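Local coordinates for protein predicted protease of the collagenase family (Methanopyrus kandleri, PDB 5D88) that binds zinc and probably acts as a peptidase of the U32 family, built on a TIM barrel and assembled as a two-chain complex, at residues 36-39 / 40-43; 169-172 / 173-176; 195-198 / 199-202; 224-228 / 229-233. All blocks are in the same frame, centred on the assembly; numbering follows the deposited sequence.

Interaction 1: residues 36-39 / 40-43; sequences TVPE and DSDG
Pro38 and Ser41 close a type I beta turn, in the loop that leads from helix 31-34 back into barrel strand 43-47. Glu39 and Asp40 occupy its two corners, and the chain reverses because the carbonyl of Pro38 accepts the amide of Ser41: O to N is 3.1 Å, with 158° at the hydrogen. The carbonyl is not approached on a lone pair, since the donor stands 55° out of its plane. Ser41 adds a second grip to the same acceptor, its OG lying 2.9 Å from Pro38 O and arriving from the same face as the amide. A chi1 of -61°, which sets OG beside the serine's own backbone N, makes this double hold possible. The hydroxyl also has an apolar side: Pro38 CD is 3.4 Å from OG, and Val37 CG1 approaches OG to 3.5 Å. A proline suits the first position because it restricts the backbone entering the turn, while the two acids are exposed at the corners, where charged residues tolerate solvent. Asp40 OD1 skirts the proline, 3.7 Å from Pro38 CB. Val37, Pro38 and Ser41 all rest on Tyr26 of strand 23-27, and the backbone of Gly43 is hydrogen-bonded to that of Tyr26, which helps guide the chain into its strand. With two donors on Pro38 O, the amide and the hydroxyl of the buried Ser41 are both satisfied inside the turn.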
loop_
_atom_site.group_PDB
_atom_site.type_symbol
_atom_site.label_atom_id
_atom_site.label_comp_id
_atom_site.label_asym_id
_atom_site.label_seq_id
_atom_site.Cartn_x
_atom_site.Cartn_y
_atom_site.Cartn_z
ATOM N N THR A 36 -26.213 -7.679 -18.110
ATOM C CA THR A 36 -26.335 -6.227 -18.229
ATOM C C THR A 36 -25.188 -5.594 -19.010
ATOM O O THR A 36 -25.231 -4.393 -19.304
ATOM C CB THR A 36 -26.403 -5.582 -16.839
ATOM O OG1 THR A 36 -25.083 -5.494 -16.281
ATOM C CG2 THR A 36 -27.313 -6.400 -15.906
ATOM N N VAL A 37 -24.175 -6.363 -19.349
ATOM C CA VAL A 37 -23.054 -5.838 -20.128
ATOM C C VAL A 37 -23.553 -5.469 -21.519
ATOM O O VAL A 37 -24.223 -6.291 -22.168
ATOM C CB VAL A 37 -21.941 -6.875 -20.209
ATOM C CG1 VAL A 37 -20.831 -6.410 -21.173
ATOM C CG2 VAL A 37 -21.390 -7.144 -18.823
ATOM N N PRO A 38 -23.247 -4.277 -22.025
ATOM C CA PRO A 38 -23.707 -3.910 -23.365
ATOM C C PRO A 38 -23.227 -4.894 -24.421
ATOM O O PRO A 38 -22.116 -5.430 -24.348
ATOM C CB PRO A 38 -23.104 -2.519 -23.571
ATOM C CG PRO A 38 -22.952 -1.983 -22.185
ATOM C CD PRO A 38 -22.533 -3.164 -21.373
ATOM N N GLU A 39 -24.083 -5.112 -25.426
ATOM C CA GLU A 39 -23.795 -6.113 -26.451
ATOM C C GLU A 39 -22.502 -5.817 -27.206
ATOM O O GLU A 39 -21.798 -6.751 -27.607
ATOM C CB GLU A 39 -24.958 -6.211 -27.438
ATOM C CG GLU A 39 -26.141 -7.022 -26.926
ATOM C CD GLU A 39 -27.194 -7.275 -27.999
ATOM O OE1 GLU A 39 -26.855 -7.855 -29.054
ATOM O OE2 GLU A 39 -28.362 -6.885 -27.787
ATOM N N ASP A 40 -22.166 -4.544 -27.411
ATOM C CA ASP A 40 -21.001 -4.190 -28.219
ATOM C C ASP A 40 -19.715 -4.081 -27.407
ATOM O O ASP A 40 -18.707 -3.595 -27.925
ATOM C CB ASP A 40 -21.247 -2.874 -28.963
ATOM C CG ASP A 40 -21.644 -1.736 -28.035
ATOM O OD1 ASP A 40 -21.434 -1.865 -26.808
ATOM O OD2 ASP A 40 -22.166 -0.708 -28.536
ATOM N N SER A 41 -19.717 -4.534 -26.161
ATOM C CA SER A 41 -18.535 -4.397 -25.335
ATOM C C SER A 41 -17.403 -5.266 -25.868
ATOM O O SER A 41 -17.613 -6.270 -26.559
ATOM C CB SER A 41 -18.856 -4.775 -23.903
ATOM O OG SER A 41 -19.857 -3.912 -23.389
ATOM N N ASP A 42 -16.180 -4.857 -25.550
ATOM C CA ASP A 42 -15.037 -5.630 -26.003
ATOM C C ASP A 42 -14.765 -6.804 -25.074
ATOM O O ASP A 42 -14.405 -7.893 -25.533
ATOM C CB ASP A 42 -13.823 -4.718 -26.137
ATOM C CG ASP A 42 -13.987 -3.725 -27.276
ATOM O OD1 ASP A 42 -13.880 -4.147 -28.443
ATOM O OD2 ASP A 42 -14.252 -2.538 -27.012
ATOM N N GLY A 43 -14.982 -6.625 -23.781
ATOM C CA GLY A 43 -14.649 -7.692 -22.857
ATOM C C GLY A 43 -15.210 -7.441 -21.476
ATOM O O GLY A 43 -15.769 -6.382 -21.182
#

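Interaction 2: residues 169-172 / 173-176; sequences NSNE and EEVS
A side-chain N-cap opens helix 172-181, with Asn171 as the cap and Glu174 as the residue capped. Asn171 OD1 accepts from Glu174 N at 3.1 Å, with 163° at the hydrogen. The donor comes from well above the amide's carbonyl plane, 57° out of it, as the side chain folds back over the first turn. Its chi1 of -166° holds CG beside the carbonyl carbon, which carries the amide across to the start of the helix. A water shares the cap: it donates to Asn171 OD1 at 3.1 Å and accepts from Glu173 N at 3.0 Å, so two amides of the first turn, which have no preceding turn to bind, are provided for. The regular i to i+4 pattern starts at once, with Val175 N on Asn171 O at 3.0 Å and Ser176 N on Glu172 O at 2.8 Å. In the TIM barrel this helix follows strand 161-163. Asn171 stands right before its first residue, two places after Asn169, whose ND2 binds the carbonyl of Ala189 and whose OD1 makes a weak bond to Thr188. Glu172, Glu173 and Glu174 crowd the amino end, where carboxylates are probably stabilised by the helix dipole. Glu172 bends at chi2 to bring OE2 round to Ser176 OG, 2.8 Å away, and the hydroxyl donates to the anti side of that carboxylate; Arg238 touches the Glu172 side chain as well. The carboxylate of Glu174 crosses the Asn171 amide, its CD 3.1 Å from Asn171 ND2, while the buried Val175 packs on Phe242.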
loop_
_atom_site.group_PDB
_atom_site.type_symbol
_atom_site.label_atom_id
_atom_site.label_comp_id
_atom_site.label_asym_id
_atom_site.label_seq_id
_atom_site.Cartn_x
_atom_site.Cartn_y
_atom_site.Cartn_z
ATOM N N ASN A 169 -7.974 10.652 -14.290
ATOM C CA ASN A 169 -8.939 10.301 -15.321
ATOM C C ASN A 169 -9.352 11.486 -16.177
ATOM O O ASN A 169 -9.836 11.276 -17.293
ATOM C CB ASN A 169 -10.184 9.702 -14.685
ATOM C CG ASN A 169 -10.014 8.257 -14.335
ATOM O OD1 ASN A 169 -8.942 7.681 -14.540
ATOM N ND2 ASN A 169 -11.077 7.643 -13.810
ATOM N N SER A 170 -9.203 12.718 -15.686
ATOM C CA SER A 170 -9.531 13.898 -16.481
ATOM C C SER A 170 -8.334 14.821 -16.645
ATOM O O SER A 170 -8.507 15.992 -16.993
ATOM C CB SER A 170 -10.694 14.686 -15.860
ATOM O OG SER A 170 -11.913 13.976 -15.913
ATOM N N ASN A 171 -7.128 14.324 -16.419
ATOM C CA ASN A 171 -5.945 15.170 -16.318
ATOM C C ASN A 171 -5.122 15.008 -17.594
ATOM O O ASN A 171 -4.282 14.113 -17.701
ATOM C CB ASN A 171 -5.138 14.820 -15.069
ATOM C CG ASN A 171 -4.102 15.879 -14.742
ATOM O OD1 ASN A 171 -3.534 16.492 -15.636
ATOM N ND2 ASN A 171 -3.850 16.092 -13.462
ATOM N N GLU A 172 -5.345 15.909 -18.559
ATOM C CA GLU A 172 -4.672 15.767 -19.849
ATOM C C GLU A 172 -3.161 15.890 -19.700
ATOM O O GLU A 172 -2.406 15.114 -20.298
ATOM C CB GLU A 172 -5.194 16.801 -20.844
ATOM C CG GLU A 172 -4.606 16.653 -22.250
ATOM C CD GLU A 172 -3.384 17.542 -22.512
ATOM O OE1 GLU A 172 -3.445 18.763 -22.235
ATOM O OE2 GLU A 172 -2.362 17.016 -23.015
ATOM N N GLU A 173 -2.706 16.855 -18.902
ATOM C CA GLU A 173 -1.275 17.103 -18.749
ATOM C C GLU A 173 -0.564 15.880 -18.188
ATOM O O GLU A 173 0.497 15.476 -18.682
ATOM C CB GLU A 173 -1.074 18.303 -17.831
ATOM C CG GLU A 173 0.343 18.809 -17.690
ATOM C CD GLU A 173 0.474 19.827 -16.554
ATOM O OE1 GLU A 173 0.682 19.401 -15.392
ATOM O OE2 GLU A 173 0.343 21.044 -16.817
ATOM N N GLU A 174 -1.126 15.285 -17.139
ATOM C CA GLU A 174 -0.440 14.182 -16.486
ATOM C C GLU A 174 -0.552 12.897 -17.299
ATOM O O GLU A 174 0.407 12.118 -17.373
ATOM C CB GLU A 174 -0.970 14.016 -15.064
ATOM C CG GLU A 174 -0.548 15.197 -14.186
ATOM C CD GLU A 174 -1.004 15.120 -12.732
ATOM O OE1 GLU A 174 -1.325 14.018 -12.237
ATOM O OE2 GLU A 174 -1.032 16.185 -12.075
ATOM N N VAL A 175 -1.688 12.665 -17.954
ATOM C CA VAL A 175 -1.763 11.501 -18.827
ATOM C C VAL A 175 -0.792 11.663 -19.987
ATOM O O VAL A 175 -0.136 10.703 -20.402
ATOM C CB VAL A 175 -3.208 11.270 -19.303
ATOM C CG1 VAL A 175 -3.256 10.209 -20.408
ATOM C CG2 VAL A 175 -4.070 10.845 -18.118
ATOM N N SER A 176 -0.658 12.890 -20.506
ATOM C CA SER A 176 0.265 13.141 -21.608
ATOM C C SER A 176 1.700 12.884 -21.200
ATOM O O SER A 176 2.489 12.361 -21.993
ATOM C CB SER A 176 0.134 14.578 -22.095
ATOM O OG SER A 176 -0.879 14.650 -23.056
HETATM O O HOH W 1 -4.300 18.894 -17.457
#

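Interaction 3: residues 195-198 / 199-202; sequences FRDP and VAFF
With chi1 at -157° in Phe195 and 166° in Phe201, both rings swing clear of their backbone nitrogens and run side by side in the same direction. Phe195 CZ reaches Phe201 CB at 3.4 Å. The ring centres are 5.5 Å apart and their planes inclined by 36°, so the pair is neither a stack nor a T-shaped contact. Asp197 too has its carboxylate turned away from its own N, and this brings OD1 to Val199 N at 3.1 Å. That bond, from a side-chain oxygen to the amide two residues on, makes an Asx turn through Pro198, whose restricted phi fits it to a bend. It fixes the chain just before helix 200-213, where Val199 holds the N-cap position although a valine side chain cannot cap. The amide of Phe201, in the first turn of the helix, is met by a water that accepts from it at 3.0 Å, donates to Asp197 O at 2.7 Å and sits over the centre of the Phe195 ring. Asp197 is itself steadied from outside by Val232 N and Arg229. Phe201 and Phe195 each meet their own counterpart on the second subunit, whose Lys150 also binds Phe195 O, so the aromatic patch is part of the dimer interface. The side chain of Phe201 is about 9 Å from the zinc ion, which Cys88 and His209 bind.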
loop_
_atom_site.group_PDB
_atom_site.type_symbol
_atom_site.label_atom_id
_atom_site.label_comp_id
_atom_site.label_asym_id
_atom_site.label_seq_id
_atom_site.Cartn_x
_atom_site.Cartn_y
_atom_site.Cartn_z
ATOM N N PHE A 195 -6.059 6.484 -5.089
ATOM C CA PHE A 195 -5.121 6.341 -3.997
ATOM C C PHE A 195 -4.975 7.623 -3.187
ATOM O O PHE A 195 -4.431 7.574 -2.077
ATOM C CB PHE A 195 -3.764 5.890 -4.567
ATOM C CG PHE A 195 -2.909 5.212 -3.582
ATOM C CD1 PHE A 195 -3.040 3.848 -3.364
ATOM C CD2 PHE A 195 -1.956 5.922 -2.873
ATOM C CE1 PHE A 195 -2.233 3.190 -2.469
ATOM C CE2 PHE A 195 -1.152 5.276 -1.942
ATOM C CZ PHE A 195 -1.296 3.900 -1.742
ATOM N N ARG A 196 -5.475 8.764 -3.700
ATOM C CA ARG A 196 -5.550 9.981 -2.906
ATOM C C ARG A 196 -6.504 9.848 -1.728
ATOM O O ARG A 196 -6.434 10.664 -0.801
ATOM C CB ARG A 196 -5.976 11.147 -3.794
ATOM C CG ARG A 196 -4.873 11.551 -4.753
ATOM C CD ARG A 196 -5.216 12.729 -5.578
ATOM N NE ARG A 196 -4.124 12.966 -6.524
ATOM C CZ ARG A 196 -4.115 13.913 -7.461
ATOM N NH1 ARG A 196 -5.148 14.739 -7.610
ATOM N NH2 ARG A 196 -3.062 14.023 -8.266
ATOM N N ASP A 197 -7.397 8.860 -1.759
ATOM C CA ASP A 197 -8.262 8.563 -0.630
ATOM C C ASP A 197 -7.400 8.256 0.591
ATOM O O ASP A 197 -6.465 7.452 0.506
ATOM C CB ASP A 197 -9.170 7.368 -0.990
ATOM C CG ASP A 197 -10.083 6.922 0.133
ATOM O OD1 ASP A 197 -9.607 6.291 1.088
ATOM O OD2 ASP A 197 -11.306 7.156 0.027
ATOM N N PRO A 198 -7.707 8.819 1.745
ATOM C CA PRO A 198 -6.763 8.696 2.872
ATOM C C PRO A 198 -6.478 7.265 3.350
ATOM O O PRO A 198 -5.384 7.003 3.855
ATOM C CB PRO A 198 -7.439 9.522 3.969
ATOM C CG PRO A 198 -8.930 9.518 3.593
ATOM C CD PRO A 198 -8.889 9.640 2.089
ATOM N N VAL A 199 -7.414 6.327 3.236
ATOM C CA VAL A 199 -7.226 5.006 3.829
ATOM C C VAL A 199 -7.353 3.878 2.810
ATOM O O VAL A 199 -7.225 2.709 3.183
ATOM C CB VAL A 199 -8.170 4.780 5.027
ATOM C CG1 VAL A 199 -8.113 5.959 5.989
ATOM C CG2 VAL A 199 -9.537 4.554 4.598
ATOM N N ALA A 200 -7.532 4.189 1.519
ATOM C CA ALA A 200 -7.776 3.139 0.531
ATOM C C ALA A 200 -6.651 2.108 0.501
ATOM O O ALA A 200 -6.915 0.915 0.356
ATOM C CB ALA A 200 -7.981 3.755 -0.853
ATOM N N PHE A 201 -5.394 2.563 0.567
ATOM C CA PHE A 201 -4.213 1.691 0.620
ATOM C C PHE A 201 -4.407 0.555 1.630
ATOM O O PHE A 201 -4.229 -0.634 1.319
ATOM C CB PHE A 201 -3.066 2.670 0.950
ATOM C CG PHE A 201 -1.765 2.118 1.400
ATOM C CD1 PHE A 201 -1.288 0.887 1.060
ATOM C CD2 PHE A 201 -0.911 3.001 2.070
ATOM C CE1 PHE A 201 0.005 0.485 1.497
ATOM C CE2 PHE A 201 0.323 2.641 2.494
ATOM C CZ PHE A 201 0.802 1.375 2.205
ATOM N N PHE A 202 -4.828 0.915 2.839
ATOM C CA PHE A 202 -4.940 -0.046 3.919
ATOM C C PHE A 202 -6.158 -0.939 3.727
ATOM O O PHE A 202 -6.106 -2.140 4.011
ATOM C CB PHE A 202 -5.008 0.710 5.248
ATOM C CG PHE A 202 -3.819 1.609 5.463
ATOM C CD1 PHE A 202 -2.632 1.085 5.953
ATOM C CD2 PHE A 202 -3.872 2.952 5.123
ATOM C CE1 PHE A 202 -1.525 1.884 6.128
ATOM C CE2 PHE A 202 -2.755 3.774 5.281
ATOM C CZ PHE A 202 -1.580 3.239 5.786
HETATM O O HOH W 2 -4.783 5.381 -0.087
#

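Interaction 4: residues 224-228 / 229-233; sequences PYEPM and RERVV
Charge first joins Glu226 to Arg231: OE1 takes an N-H from NH2 at 2.9 Å in a nearly straight salt bridge, 176° at the hydrogen. The oxygen lies in the guanidinium plane, but the arginine comes from above the carboxylate, 50° out of its plane. Glu226 is bent at chi2 to meet it, whereas Arg231 extends as far as NE, and the two chains cross at about a right angle. Glu203 is a second acidic partner of the same Arg231 NH2.

Among the other hydrogen bonds, Tyr225 O accepts Met228 N at 3.1 Å, closing a turn of four residues with Glu226 and Pro227 between, and also a weak bond from Arg229 NH1 at 3.2 Å. The stronger partners of Arg229 are Asp197 and Glu203. This loop joins helix 200-213 to strand 233-234, which pairs antiparallel with strand 192-193.

Packing completes the account. The aliphatic CG of Arg231 lies 3.5 Å above the centre of the Arg229 guanidinium; Asp197 and Glu203 nearby probably offset the pair's positive charge. Tyr225, set against Phe202 and Leu206, binds Asp122 of the second subunit through its OH, while Met228 packs on that subunit's Pro123.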
loop_
_atom_site.group_PDB
_atom_site.type_symbol
_atom_site.label_atom_id
_atom_site.label_comp_id
_atom_site.label_asym_id
_atom_site.label_seq_id
_atom_site.Cartn_x
_atom_site.Cartn_y
_atom_site.Cartn_z
ATOM N N PRO A 224 -12.743 -2.177 9.738
ATOM C CA PRO A 224 -12.510 -0.977 10.554
ATOM C C PRO A 224 -12.394 0.296 9.742
ATOM O O PRO A 224 -12.493 1.393 10.315
ATOM C CB PRO A 224 -11.203 -1.300 11.280
ATOM C CG PRO A 224 -10.499 -2.263 10.373
ATOM C CD PRO A 224 -11.570 -3.065 9.697
ATOM N N TYR A 225 -12.166 0.181 8.443
ATOM C CA TYR A 225 -12.001 1.324 7.559
ATOM C C TYR A 225 -13.335 1.837 7.045
ATOM O O TYR A 225 -13.421 2.997 6.635
ATOM C CB TYR A 225 -11.069 0.928 6.388
ATOM C CG TYR A 225 -9.763 0.347 6.874
ATOM C CD1 TYR A 225 -8.877 1.103 7.630
ATOM C CD2 TYR A 225 -9.429 -0.971 6.625
ATOM C CE1 TYR A 225 -7.699 0.552 8.132
ATOM C CE2 TYR A 225 -8.245 -1.511 7.126
ATOM C CZ TYR A 225 -7.401 -0.742 7.880
ATOM O OH TYR A 225 -6.233 -1.282 8.371
ATOM N N GLU A 226 -14.391 1.020 7.114
ATOM C CA GLU A 226 -15.687 1.422 6.560
ATOM C C GLU A 226 -16.238 2.690 7.210
ATOM O O GLU A 226 -16.662 3.603 6.476
ATOM C CB GLU A 226 -16.637 0.221 6.677
ATOM C CG GLU A 226 -18.136 0.440 6.429
ATOM C CD GLU A 226 -18.536 0.734 4.986
ATOM O OE1 GLU A 226 -17.936 0.210 4.018
ATOM O OE2 GLU A 226 -19.525 1.491 4.842
ATOM N N PRO A 227 -16.259 2.835 8.536
ATOM C CA PRO A 227 -16.805 4.066 9.140
ATOM C C PRO A 227 -15.895 5.287 9.069
ATOM O O PRO A 227 -16.307 6.371 9.512
ATOM C CB PRO A 227 -17.031 3.665 10.598
ATOM C CG PRO A 227 -16.192 2.483 10.831
ATOM C CD PRO A 227 -15.927 1.815 9.539
ATOM N N MET A 228 -14.682 5.155 8.540
ATOM C CA MET A 228 -13.694 6.224 8.671
ATOM C C MET A 228 -13.926 7.411 7.747
ATOM O O MET A 228 -13.580 8.538 8.125
ATOM C CB MET A 228 -12.293 5.672 8.416
ATOM C CG MET A 228 -11.761 4.866 9.555
ATOM S SD MET A 228 -10.017 4.459 9.260
ATOM C CE MET A 228 -9.700 3.427 10.677
ATOM N N ARG A 229 -14.461 7.216 6.540
ATOM C CA ARG A 229 -14.577 8.351 5.630
ATOM C C ARG A 229 -15.541 8.028 4.500
ATOM O O ARG A 229 -15.987 6.891 4.335
ATOM C CB ARG A 229 -13.206 8.751 5.046
ATOM C CG ARG A 229 -12.758 7.960 3.812
ATOM C CD ARG A 229 -12.581 6.519 4.091
ATOM N NE ARG A 229 -11.888 5.813 2.999
ATOM C CZ ARG A 229 -11.900 4.490 2.829
ATOM N NH1 ARG A 229 -12.606 3.704 3.639
ATOM N NH2 ARG A 229 -11.231 3.951 1.837
ATOM N N GLU A 230 -15.832 9.065 3.712
ATOM C CA GLU A 230 -16.505 8.941 2.425
ATOM C C GLU A 230 -15.446 8.643 1.376
ATOM O O GLU A 230 -14.544 9.458 1.146
ATOM C CB GLU A 230 -17.262 10.230 2.077
ATOM C CG GLU A 230 -18.093 10.187 0.785
ATOM C CD GLU A 230 -19.309 9.244 0.863
ATOM O OE1 GLU A 230 -19.739 8.893 1.987
ATOM O OE2 GLU A 230 -19.838 8.854 -0.206
ATOM N N ARG A 231 -15.524 7.461 0.777
ATOM C CA ARG A 231 -14.493 7.049 -0.161
ATOM C C ARG A 231 -14.396 8.009 -1.345
ATOM O O ARG A 231 -15.400 8.503 -1.857
ATOM C CB ARG A 231 -14.773 5.623 -0.639
ATOM C CG ARG A 231 -14.578 4.584 0.468
ATOM C CD ARG A 231 -14.500 3.159 -0.065
ATOM N NE ARG A 231 -14.483 2.197 1.035
ATOM C CZ ARG A 231 -15.573 1.853 1.697
ATOM N NH1 ARG A 231 -16.739 2.359 1.327
ATOM N NH2 ARG A 231 -15.509 1.020 2.714
ATOM N N VAL A 232 -13.169 8.254 -1.809
ATOM C CA VAL A 232 -12.945 9.205 -2.905
ATOM C C VAL A 232 -13.058 8.416 -4.203
ATOM O O VAL A 232 -12.054 7.941 -4.771
ATOM C CB VAL A 232 -11.612 9.938 -2.770
ATOM C CG1 VAL A 232 -11.481 11.027 -3.848
ATOM C CG2 VAL A 232 -11.501 10.571 -1.352
ATOM N N VAL A 233 -14.303 8.283 -4.695
ATOM C CA VAL A 233 -14.577 7.609 -5.960
ATOM C C VAL A 233 -14.512 8.639 -7.080
ATOM O O VAL A 233 -14.999 9.764 -6.937
ATOM C CB VAL A 233 -15.959 6.914 -5.948
ATOM C CG1 VAL A 233 -16.170 6.159 -7.243
ATOM C CG2 VAL A 233 -16.115 5.980 -4.750
#

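Overall arrangement
All four contacts are local, and they follow one another along the chain in numerical order. Interaction 1 belongs to a helix-to-strand loop early in the TIM barrel, its centre about 26 to 31 Å from those of the other three. Interactions 2 and 3 lie where strand-to-helix loops enter helices 172-181 and 200-213: interaction 2 follows strand 161-163, interaction 3 follows strand 192-193 just past barrel strand 185-190, and their centres are about 20 Å apart. Interactions 3 and 4, with centres about 9 Å apart, touch directly where Asp197 meets the loop before strand 233-234. Both also touch the second subunit, so helix 200-213, which carries the zinc ligand His209, its loops and the dimer interface form one continuous region.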